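Local coordinates for outer membrane protein Omp121 (Bacteroides thetaiotaomicron, PDB 5FQ8) that probably imports nutrients across the outer membrane as a TonB-dependent receptor, a plugged beta barrel that also binds calcium, at residues E193-N196 with E197-M200; I844-Y848 with N849-P853; G891-M894 with G895-F898. All blocks are in the same frame, centred on the assembly; numbering follows the deposited sequence.

How the contacts relate
Contacts 1 and 2 lie side by side, their centres 10 Å apart, and touch directly: the backbone Glu-193 O sits 3.3 Å from Ile-844 N, a probable hydrogen bond, and Arg-851 of contact 2 packs against both Gln-195 and Phe-198 of contact 1. They also share a calcium site. Asp-850 binds the ion, while the side chain of Glu-197 ends about 4 Å from it. Contact 3, the turns at 891-898, stands apart: its nearest atoms are about 7 Å from contact 2 and about 12 Å from contact 1, and it lies away from the metal sites. All three lie on the same side of the chain's centre, all in loops.

Contact 1. Residues E193-N196 with E197-M200; sequences EFQN and EFGM
The Phe-198 ring meets Gln-195 OE1 obliquely, with ring atom CD2 3.8 Å from that oxygen. On one face of the same ring lies Glu-197 CB, 3.6 Å above the plane and shifted toward the rim. The Gln-195 amide and the Glu-197 carboxylate are turned 57° apart, and the two side chains cross at about a right angle, Gln-195 CG passing 4.1 Å from Glu-197 CB.

The polar link is one carbonyl oxygen turned back on the following backbone. A bend at chi2 (-94°) brings OE1 of Gln-195 to Phe-198 N at 2.6 Å, a bond whose donor is tilted 23° from the amide carbonyl plane and whose shortness is not to be relied on at this resolution. Glu-197 N adds a weak second bond to the same OE1, at 3.2 Å. Replacing Gln-195 with an alanine would probably leave Phe-198 N without this acceptor and the backbone at 197-198 less firmly held.

The neighbouring polar ends have other partners. Asn-196 OD1 accepts from Arg-339, and Glu-197 OE2 forms a salt bridge with Arg-217, its chain running extended beyond CG. The whole is an irregular loop in which a side-chain amide oxygen accepts from the backbone two to three residues further on, beside a calcium site for which Glu-197 is a known ligand, although here its side chain stands about 4 Å from the ion.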
ATOM      1  N   GLU B 193      40.853  -7.242  -8.670  1.00 26.33           N
ATOM      2  CA  GLU B 193      41.965  -6.920  -9.541  1.00 28.72           C
ATOM      3  C   GLU B 193      41.524  -7.076 -10.982  1.00 27.06           C
ATOM      4  O   GLU B 193      41.004  -8.119 -11.373  1.00 26.73           O
ATOM      5  CB  GLU B 193      43.159  -7.811  -9.238  1.00 27.83           C
ATOM      6  CG  GLU B 193      44.344  -7.540 -10.117  1.00 29.33           C
ATOM      7  CD  GLU B 193      45.467  -8.476  -9.855  1.00 28.05           C
ATOM      8  OE1 GLU B 193      45.308  -9.358  -9.000  1.00 27.93           O
ATOM      9  OE2 GLU B 193      46.508  -8.326 -10.508  1.00 28.50           O
ATOM     10  N   PHE B 194      41.740  -6.038 -11.763  1.00 26.98           N
ATOM     11  CA  PHE B 194      41.195  -5.931 -13.100  1.00 27.01           C
ATOM     12  C   PHE B 194      42.246  -6.209 -14.149  1.00 27.52           C
ATOM     13  O   PHE B 194      43.440  -6.093 -13.908  1.00 27.87           O
ATOM     14  CB  PHE B 194      40.631  -4.535 -13.340  1.00 26.89           C
ATOM     15  CG  PHE B 194      39.536  -4.178 -12.421  1.00 26.43           C
ATOM     16  CD1 PHE B 194      38.346  -4.873 -12.458  1.00 26.09           C
ATOM     17  CD2 PHE B 194      39.685  -3.154 -11.513  1.00 26.38           C
ATOM     18  CE1 PHE B 194      37.330  -4.558 -11.606  1.00 25.70           C
ATOM     19  CE2 PHE B 194      38.662  -2.825 -10.669  1.00 25.99           C
ATOM     20  CZ  PHE B 194      37.485  -3.530 -10.709  1.00 25.64           C
ATOM     21  N   GLN B 195      41.769  -6.565 -15.326  1.00 32.70           N
ATOM     22  CA  GLN B 195      42.582  -6.602 -16.520  1.00 36.36           C
ATOM     23  C   GLN B 195      42.583  -5.210 -17.127  1.00 28.40           C
ATOM     24  O   GLN B 195      41.552  -4.555 -17.171  1.00 35.56           O
ATOM     25  CB  GLN B 195      42.012  -7.635 -17.489  1.00 38.88           C
ATOM     26  CG  GLN B 195      42.138  -7.268 -18.945  1.00 33.76           C
ATOM     27  CD  GLN B 195      40.921  -6.576 -19.476  1.00 40.67           C
ATOM     28  OE1 GLN B 195      41.027  -5.705 -20.317  1.00 50.68           O
ATOM     29  NE2 GLN B 195      39.757  -6.961 -18.992  1.00 38.12           N
ATOM     30  N   ASN B 196      43.725  -4.739 -17.562  1.00 28.69           N
ATOM     31  CA  ASN B 196      43.802  -3.458 -18.257  1.00 28.91           C
ATOM     32  C   ASN B 196      44.357  -3.632 -19.663  1.00 29.43           C
ATOM     33  O   ASN B 196      44.999  -2.733 -20.198  1.00 29.83           O
ATOM     34  CB  ASN B 196      44.638  -2.427 -17.487  1.00 29.08           C
ATOM     35  CG  ASN B 196      43.977  -1.974 -16.187  1.00 28.60           C
ATOM     36  OD1 ASN B 196      42.991  -1.240 -16.199  1.00 28.32           O
ATOM     37  ND2 ASN B 196      44.549  -2.372 -15.066  1.00 28.56           N
ATOM     38  N   GLU B 197      44.117  -4.788 -20.269  1.00 29.47           N
ATOM     39  CA  GLU B 197      44.652  -5.085 -21.585  1.00 29.99           C
ATOM     40  C   GLU B 197      43.664  -4.798 -22.705  1.00 29.97           C
ATOM     41  O   GLU B 197      44.067  -4.308 -23.764  1.00 30.43           O
ATOM     42  CB  GLU B 197      45.086  -6.549 -21.637  1.00 30.15           C
ATOM     43  CG  GLU B 197      46.157  -6.860 -22.658  1.00 43.27           C
ATOM     44  CD  GLU B 197      46.575  -8.314 -22.649  1.00 41.12           C
ATOM     45  OE1 GLU B 197      46.287  -9.016 -21.659  1.00 45.63           O
ATOM     46  OE2 GLU B 197      47.194  -8.751 -23.636  1.00 37.50           O
ATOM     47  N   PHE B 198      42.376  -5.061 -22.489  1.00 31.60           N
ATOM     48  CA  PHE B 198      41.354  -4.915 -23.516  1.00 33.07           C
ATOM     49  C   PHE B 198      40.233  -4.010 -23.019  1.00 35.10           C
ATOM     50  O   PHE B 198      39.931  -3.961 -21.828  1.00 32.33           O
ATOM     51  CB  PHE B 198      40.787  -6.277 -23.922  1.00 29.38           C
ATOM     52  CG  PHE B 198      41.819  -7.359 -24.050  1.00 29.75           C
ATOM     53  CD1 PHE B 198      42.494  -7.552 -25.241  1.00 30.34           C
ATOM     54  CD2 PHE B 198      42.107  -8.186 -22.982  1.00 29.55           C
ATOM     55  CE1 PHE B 198      43.428  -8.537 -25.356  1.00 30.71           C
ATOM     56  CE2 PHE B 198      43.042  -9.181 -23.094  1.00 29.92           C
ATOM     57  CZ  PHE B 198      43.703  -9.355 -24.283  1.00 30.50           C
ATOM     58  N   GLY B 199      39.587  -3.310 -23.950  1.00 39.81           N
ATOM     59  CA  GLY B 199      38.585  -2.337 -23.613  1.00 41.14           C
ATOM     60  C   GLY B 199      37.186  -2.724 -24.043  1.00 41.26           C
ATOM     61  O   GLY B 199      36.863  -3.903 -24.252  1.00 40.03           O
ATOM     62  N   MET B 200      36.339  -1.707 -24.170  1.00 37.87           N
ATOM     63  CA  MET B 200      34.923  -1.902 -24.425  1.00 33.64           C
ATOM     64  C   MET B 200      34.693  -2.714 -25.681  1.00 28.41           C
ATOM     65  O   MET B 200      35.190  -2.374 -26.752  1.00 28.91           O
ATOM     66  CB  MET B 200      34.240  -0.546 -24.565  1.00 31.63           C
ATOM     67  CG  MET B 200      32.790  -0.583 -25.008  1.00 27.94           C
ATOM     68  SD  MET B 200      32.135   1.059 -25.088  1.00 28.00           S
ATOM     69  CE  MET B 200      33.441   1.879 -25.956  1.00 28.65           C
TER

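Contact 2. Residues I844-Y848 with N849-P853; sequences IQTAY and NDRNP. With CA (calcium ion), chain N.
Arg-851 and Thr-846 lie side by side and point the same way, and the guanidinium meets the threonine with its NE side rather than its end. NE donates to the backbone O of Thr-846 at 3.1 Å, with an N-H...O angle of 166°. NH2 donates to Thr-846 OG1 at 2.7 Å. Both acceptors lie in the guanidinium plane at its edge, which is the evidence for a side-on, two-nitrogen grip; seen from the carbonyl, however, NE stands above the plane, 51° out of it. The chain, extended from CG to NE, carries the group back across the turn. Thr-846 OG1 also bonds to Ala-843 O, while Arg-851 reaches Ser-213 O through NH1 and Gly-841 O through NH2.

The chain doubles back here through two overlapping turns. A type I turn from Ala-847 to Asp-850 is closed by Asp-850 N to Ala-847 O at 3.2 Å, and a type I' turn from Asn-849 to Asn-852, with positive phi at Asp-850 and Arg-851, overlaps it by two residues.

Tyr-848 and Asn-849 are set differently: ring and amide planes are 39° apart, and ring atom CD2 of Tyr-848 comes within 3.6 Å of Asn-849 CB. Asn-849 OD1 accepts a hydrogen bond from the backbone of the chain of another protein.

Asp-850 instead binds the calcium ion through both carboxylate oxygens, OD1 at 2.0 Å and OD2 at 2.8 Å in the model, a difference that the resolution does not secure. Water 1 is a further ligand, 2.3 Å from the calcium. OD2 also accepts from a basic side chain on the chain of another protein, which puts this metal site at the boundary with that partner.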
ATOM      1  N   ILE B 844      41.200  -9.938 -14.102  1.00 27.30           N
ATOM      2  CA  ILE B 844      42.488 -10.180 -14.736  1.00 27.84           C
ATOM      3  C   ILE B 844      42.566 -11.613 -15.236  1.00 28.11           C
ATOM      4  O   ILE B 844      43.183 -11.893 -16.266  1.00 28.49           O
ATOM      5  CB  ILE B 844      43.629  -9.838 -13.751  1.00 28.02           C
ATOM      6  CG1 ILE B 844      44.980  -9.956 -14.433  1.00 28.62           C
ATOM      7  CG2 ILE B 844      43.572 -10.695 -12.514  1.00 27.86           C
ATOM      8  CD1 ILE B 844      45.177  -8.965 -15.531  1.00 28.84           C
ATOM      9  N   GLN B 845      41.915 -12.535 -14.534  1.00 27.81           N
ATOM     10  CA  GLN B 845      41.862 -13.909 -15.003  1.00 28.02           C
ATOM     11  C   GLN B 845      41.356 -14.018 -16.432  1.00 35.03           C
ATOM     12  O   GLN B 845      41.825 -14.880 -17.180  1.00 30.14           O
ATOM     13  CB  GLN B 845      40.980 -14.747 -14.088  1.00 33.67           C
ATOM     14  CG  GLN B 845      41.624 -15.140 -12.796  1.00 27.74           C
ATOM     15  CD  GLN B 845      41.518 -14.075 -11.766  1.00 27.41           C
ATOM     16  OE1 GLN B 845      41.249 -12.937 -12.081  1.00 27.24           O
ATOM     17  NE2 GLN B 845      41.729 -14.436 -10.519  1.00 27.36           N
ATOM     18  N   THR B 846      40.415 -13.170 -16.842  1.00 27.85           N
ATOM     19  CA  THR B 846      39.848 -13.360 -18.168  1.00 27.98           C
ATOM     20  C   THR B 846      40.814 -12.965 -19.270  1.00 28.49           C
ATOM     21  O   THR B 846      40.510 -13.193 -20.444  1.00 28.70           O
ATOM     22  CB  THR B 846      38.539 -12.583 -18.327  1.00 27.56           C
ATOM     23  OG1 THR B 846      38.804 -11.184 -18.418  1.00 27.54           O
ATOM     24  CG2 THR B 846      37.607 -12.850 -17.167  1.00 27.08           C
ATOM     25  N   ALA B 847      41.957 -12.393 -18.928  1.00 28.71           N
ATOM     26  CA  ALA B 847      42.972 -12.103 -19.924  1.00 29.25           C
ATOM     27  C   ALA B 847      43.860 -13.307 -20.210  1.00 29.74           C
ATOM     28  O   ALA B 847      44.940 -13.142 -20.755  1.00 30.24           O
ATOM     29  CB  ALA B 847      43.805 -10.909 -19.468  1.00 29.32           C
ATOM     30  N   TYR B 848      43.356 -14.510 -19.941  1.00 29.64           N
ATOM     31  CA  TYR B 848      44.183 -15.695 -19.731  1.00 30.04           C
ATOM     32  C   TYR B 848      45.116 -16.008 -20.896  1.00 73.44           C
ATOM     33  O   TYR B 848      46.321 -16.173 -20.707  1.00 49.60           O
ATOM     34  CB  TYR B 848      43.282 -16.884 -19.442  1.00 29.84           C
ATOM     35  CG  TYR B 848      43.885 -18.235 -19.702  1.00 30.34           C
ATOM     36  CD1 TYR B 848      44.777 -18.789 -18.813  1.00 30.55           C
ATOM     37  CD2 TYR B 848      43.517 -18.977 -20.811  1.00 30.63           C
ATOM     38  CE1 TYR B 848      45.305 -20.015 -19.029  1.00 31.04           C
ATOM     39  CE2 TYR B 848      44.041 -20.204 -21.028  1.00 31.11           C
ATOM     40  CZ  TYR B 848      44.938 -20.720 -20.134  1.00 31.32           C
ATOM     41  OH  TYR B 848      45.484 -21.959 -20.347  1.00 39.10           O
ATOM     42  N   ASN B 849      44.593 -16.168 -22.095  1.00 30.86           N
ATOM     43  CA  ASN B 849      45.451 -16.628 -23.170  1.00 31.53           C
ATOM     44  C   ASN B 849      45.794 -15.503 -24.117  1.00 31.77           C
ATOM     45  O   ASN B 849      45.958 -15.725 -25.313  1.00 32.23           O
ATOM     46  CB  ASN B 849      44.783 -17.784 -23.906  1.00 31.70           C
ATOM     47  CG  ASN B 849      45.746 -18.582 -24.740  1.00 32.44           C
ATOM     48  OD1 ASN B 849      46.531 -19.348 -24.216  1.00 34.21           O
ATOM     49  ND2 ASN B 849      45.678 -18.418 -26.048  1.00 32.80           N
ATOM     50  N   ASP B 850      45.896 -14.286 -23.596  1.00 31.49           N
ATOM     51  CA  ASP B 850      45.904 -13.096 -24.433  1.00 31.61           C
ATOM     52  C   ASP B 850      44.684 -13.103 -25.341  1.00 31.45           C
ATOM     53  O   ASP B 850      44.655 -12.470 -26.398  1.00 31.72           O
ATOM     54  CB  ASP B 850      47.200 -12.977 -25.228  1.00 53.75           C
ATOM     55  CG  ASP B 850      48.419 -12.959 -24.332  1.00 43.68           C
ATOM     56  OD1 ASP B 850      48.429 -13.695 -23.323  1.00 61.39           O
ATOM     57  OD2 ASP B 850      49.357 -12.233 -24.699  1.00 43.61           O
ATOM     58  N   ARG B 851      43.678 -13.856 -24.910  1.00 31.05           N
ATOM     59  CA  ARG B 851      42.376 -13.918 -25.546  1.00 30.82           C
ATOM     60  C   ARG B 851      42.474 -14.385 -26.995  1.00 31.39           C
ATOM     61  O   ARG B 851      41.627 -14.072 -27.830  1.00 31.36           O
ATOM     62  CB  ARG B 851      41.657 -12.576 -25.414  1.00 30.41           C
ATOM     63  CG  ARG B 851      41.057 -12.431 -24.038  1.00 29.79           C
ATOM     64  CD  ARG B 851      40.304 -11.147 -23.872  1.00 29.40           C
ATOM     65  NE  ARG B 851      39.860 -11.001 -22.497  1.00 33.67           N
ATOM     66  CZ  ARG B 851      39.361  -9.880 -21.997  1.00 34.69           C
ATOM     67  NH1 ARG B 851      39.241  -8.823 -22.770  1.00 42.01           N
ATOM     68  NH2 ARG B 851      38.975  -9.822 -20.733  1.00 32.54           N
ATOM     69  N   ASN B 852      43.490 -15.152 -27.286  1.00 31.92           N
ATOM     70  CA  ASN B 852      43.596 -15.778 -28.583  1.00 32.49           C
ATOM     71  C   ASN B 852      42.840 -17.098 -28.585  1.00 32.44           C
ATOM     72  O   ASN B 852      42.642 -17.705 -27.534  1.00 32.11           O
ATOM     73  CB  ASN B 852      45.050 -16.019 -28.922  1.00 33.16           C
ATOM     74  CG  ASN B 852      45.806 -14.749 -29.100  1.00 33.32           C
ATOM     75  OD1 ASN B 852      45.324 -13.810 -29.718  1.00 33.26           O
ATOM     76  ND2 ASN B 852      47.004 -14.701 -28.546  1.00 36.34           N
ATOM     77  N   PRO B 853      42.399 -17.557 -29.752  1.00 35.93           N
ATOM     78  CA  PRO B 853      41.655 -18.817 -29.821  1.00 32.81           C
ATOM     79  C   PRO B 853      42.422 -19.929 -29.154  1.00 33.03           C
ATOM     80  O   PRO B 853      43.626 -20.058 -29.328  1.00 48.81           O
ATOM     81  CB  PRO B 853      41.514 -19.052 -31.323  1.00 33.38           C
ATOM     82  CG  PRO B 853      42.500 -18.176 -31.957  1.00 33.78           C
ATOM     83  CD  PRO B 853      42.583 -16.982 -31.087  1.00 33.27           C
TER
HETATM   84 CA    CA N1988      49.060 -12.351 -21.964  1.00 46.03          CA
HETATM   85  O   HOH W   1      49.464 -11.992 -19.748  1.00 15.39           O

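Contact 3. Residues G891-M894 with G895-F898; sequences GSDM and GSCF
Short 3-10 turns link helix 880-889 to strand 899-915, and this contact is where one turn hands over to the next, Asp-893 and Met-894 meeting Ser-896 and Cys-897. The first turn is closed by Met-894 N to Gly-891 O. Met-894 then takes a positive phi (59°), and the following turn starts from its carbonyl: Cys-897 N donates to Met-894 O at 3.1 Å, while Phe-898 N bonds in the same fashion to Gly-895 O.

A side chain reinforces this junction. Ser-896 OG is set between its own backbone N and carbonyl carbon (chi1 62°), a rotation that points it back along the chain to Asp-893 O, the acceptor of its proton; the modelled separation of 2.5 Å between these oxygens is very short and is given little weight at this resolution. Water 2 donates to the same OG at 3.2 Å and also to Asp-893 OD1, thereby bridging the serine and the carboxylate.

The apolar part lies beside this. Asp-893 CB and Cys-897 CB approach to 3.5 Å, and Cys-897 SG, swung anti to the backbone N (171°), lies 4.0 Å above one face of the Phe-898 ring, offset toward its rim. Cys-897 also packs on Tyr-838, and Phe-898 on Lys-834 and Asp-835, all of helix 832-839. A serine hydroxyl bonded to the carbonyl three residues earlier, beside the i to i+3 backbone bonds of a 3-10 turn, is a familiar feature of helical turns; here it comes just before a barrel strand.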
ATOM      1  N   GLY B 891      34.837 -20.720 -17.019  1.00 29.75           N
ATOM      2  CA  GLY B 891      35.929 -21.510 -17.552  1.00 28.26           C
ATOM      3  C   GLY B 891      35.760 -22.991 -17.327  1.00 28.45           C
ATOM      4  O   GLY B 891      34.634 -23.464 -17.192  1.00 28.27           O
ATOM      5  N   SER B 892      36.866 -23.732 -17.236  1.00 28.90           N
ATOM      6  CA  SER B 892      36.743 -25.163 -17.025  1.00 29.22           C
ATOM      7  C   SER B 892      36.015 -25.491 -15.736  1.00 28.88           C
ATOM      8  O   SER B 892      35.623 -26.642 -15.528  1.00 29.09           O
ATOM      9  CB  SER B 892      38.117 -25.791 -17.026  1.00 29.77           C
ATOM     10  OG  SER B 892      38.796 -25.463 -18.220  1.00 30.12           O
ATOM     11  N   ASP B 893      35.801 -24.511 -14.882  1.00 28.39           N
ATOM     12  CA  ASP B 893      35.187 -24.774 -13.602  1.00 28.10           C
ATOM     13  C   ASP B 893      33.679 -24.617 -13.627  1.00 29.05           C
ATOM     14  O   ASP B 893      33.006 -25.107 -12.714  1.00 41.49           O
ATOM     15  CB  ASP B 893      35.762 -23.828 -12.552  1.00 29.70           C
ATOM     16  CG  ASP B 893      37.012 -24.341 -11.932  1.00 28.19           C
ATOM     17  OD1 ASP B 893      37.163 -25.570 -11.809  1.00 28.56           O
ATOM     18  OD2 ASP B 893      37.843 -23.489 -11.559  1.00 28.13           O
ATOM     19  N   MET B 894      33.144 -23.943 -14.636  1.00 27.58           N
ATOM     20  CA  MET B 894      31.695 -23.693 -14.816  1.00 30.74           C
ATOM     21  C   MET B 894      31.188 -22.929 -13.590  1.00 26.74           C
ATOM     22  O   MET B 894      31.846 -21.993 -13.120  1.00 27.45           O
ATOM     23  CB  MET B 894      30.952 -24.982 -15.102  1.00 31.38           C
ATOM     24  CG  MET B 894      31.545 -25.772 -16.241  1.00 31.62           C
ATOM     25  SD  MET B 894      30.378 -26.724 -17.196  1.00 29.50           S
ATOM     26  CE  MET B 894      30.150 -25.641 -18.573  1.00 28.25           C
ATOM     27  N   GLY B 895      30.026 -23.286 -13.064  1.00 26.53           N
ATOM     28  CA  GLY B 895      29.469 -22.529 -11.967  1.00 39.78           C
ATOM     29  C   GLY B 895      30.332 -22.561 -10.720  1.00 32.58           C
ATOM     30  O   GLY B 895      30.443 -21.562 -10.003  1.00 33.87           O
ATOM     31  N   SER B 896      30.952 -23.704 -10.440  1.00 26.45           N
ATOM     32  CA  SER B 896      31.763 -23.827  -9.241  1.00 26.51           C
ATOM     33  C   SER B 896      32.894 -22.811  -9.202  1.00 26.47           C
ATOM     34  O   SER B 896      33.409 -22.519  -8.122  1.00 26.40           O
ATOM     35  CB  SER B 896      32.320 -25.225  -9.158  1.00 27.00           C
ATOM     36  OG  SER B 896      33.137 -25.439 -10.285  1.00 27.36           O
ATOM     37  N   CYS B 897      33.278 -22.257 -10.353  1.00 26.54           N
ATOM     38  CA  CYS B 897      34.299 -21.216 -10.382  1.00 26.53           C
ATOM     39  C   CYS B 897      33.982 -20.091  -9.425  1.00 32.21           C
ATOM     40  O   CYS B 897      34.892 -19.431  -8.919  1.00 41.22           O
ATOM     41  CB  CYS B 897      34.437 -20.661 -11.791  1.00 26.62           C
ATOM     42  SG  CYS B 897      35.450 -19.211 -11.940  1.00 26.57           S
ATOM     43  N   PHE B 898      32.709 -19.869  -9.144  1.00 30.85           N
ATOM     44  CA  PHE B 898      32.304 -18.695  -8.403  1.00 25.35           C
ATOM     45  C   PHE B 898      32.046 -18.986  -6.945  1.00 25.23           C
ATOM     46  O   PHE B 898      31.645 -18.085  -6.216  1.00 24.92           O
ATOM     47  CB  PHE B 898      31.081 -18.075  -9.059  1.00 25.06           C
ATOM     48  CG  PHE B 898      31.300 -17.730 -10.498  1.00 25.20           C
ATOM     49  CD1 PHE B 898      32.253 -16.806 -10.859  1.00 25.28           C
ATOM     50  CD2 PHE B 898      30.569 -18.344 -11.479  1.00 25.30           C
ATOM     51  CE1 PHE B 898      32.469 -16.494 -12.166  1.00 25.45           C
ATOM     52  CE2 PHE B 898      30.765 -18.033 -12.789  1.00 25.47           C
ATOM     53  CZ  PHE B 898      31.718 -17.109 -13.144  1.00 25.55           C
TER
HETATM   54  O   HOH W   2      35.825 -27.086 -10.353  1.00 22.42           O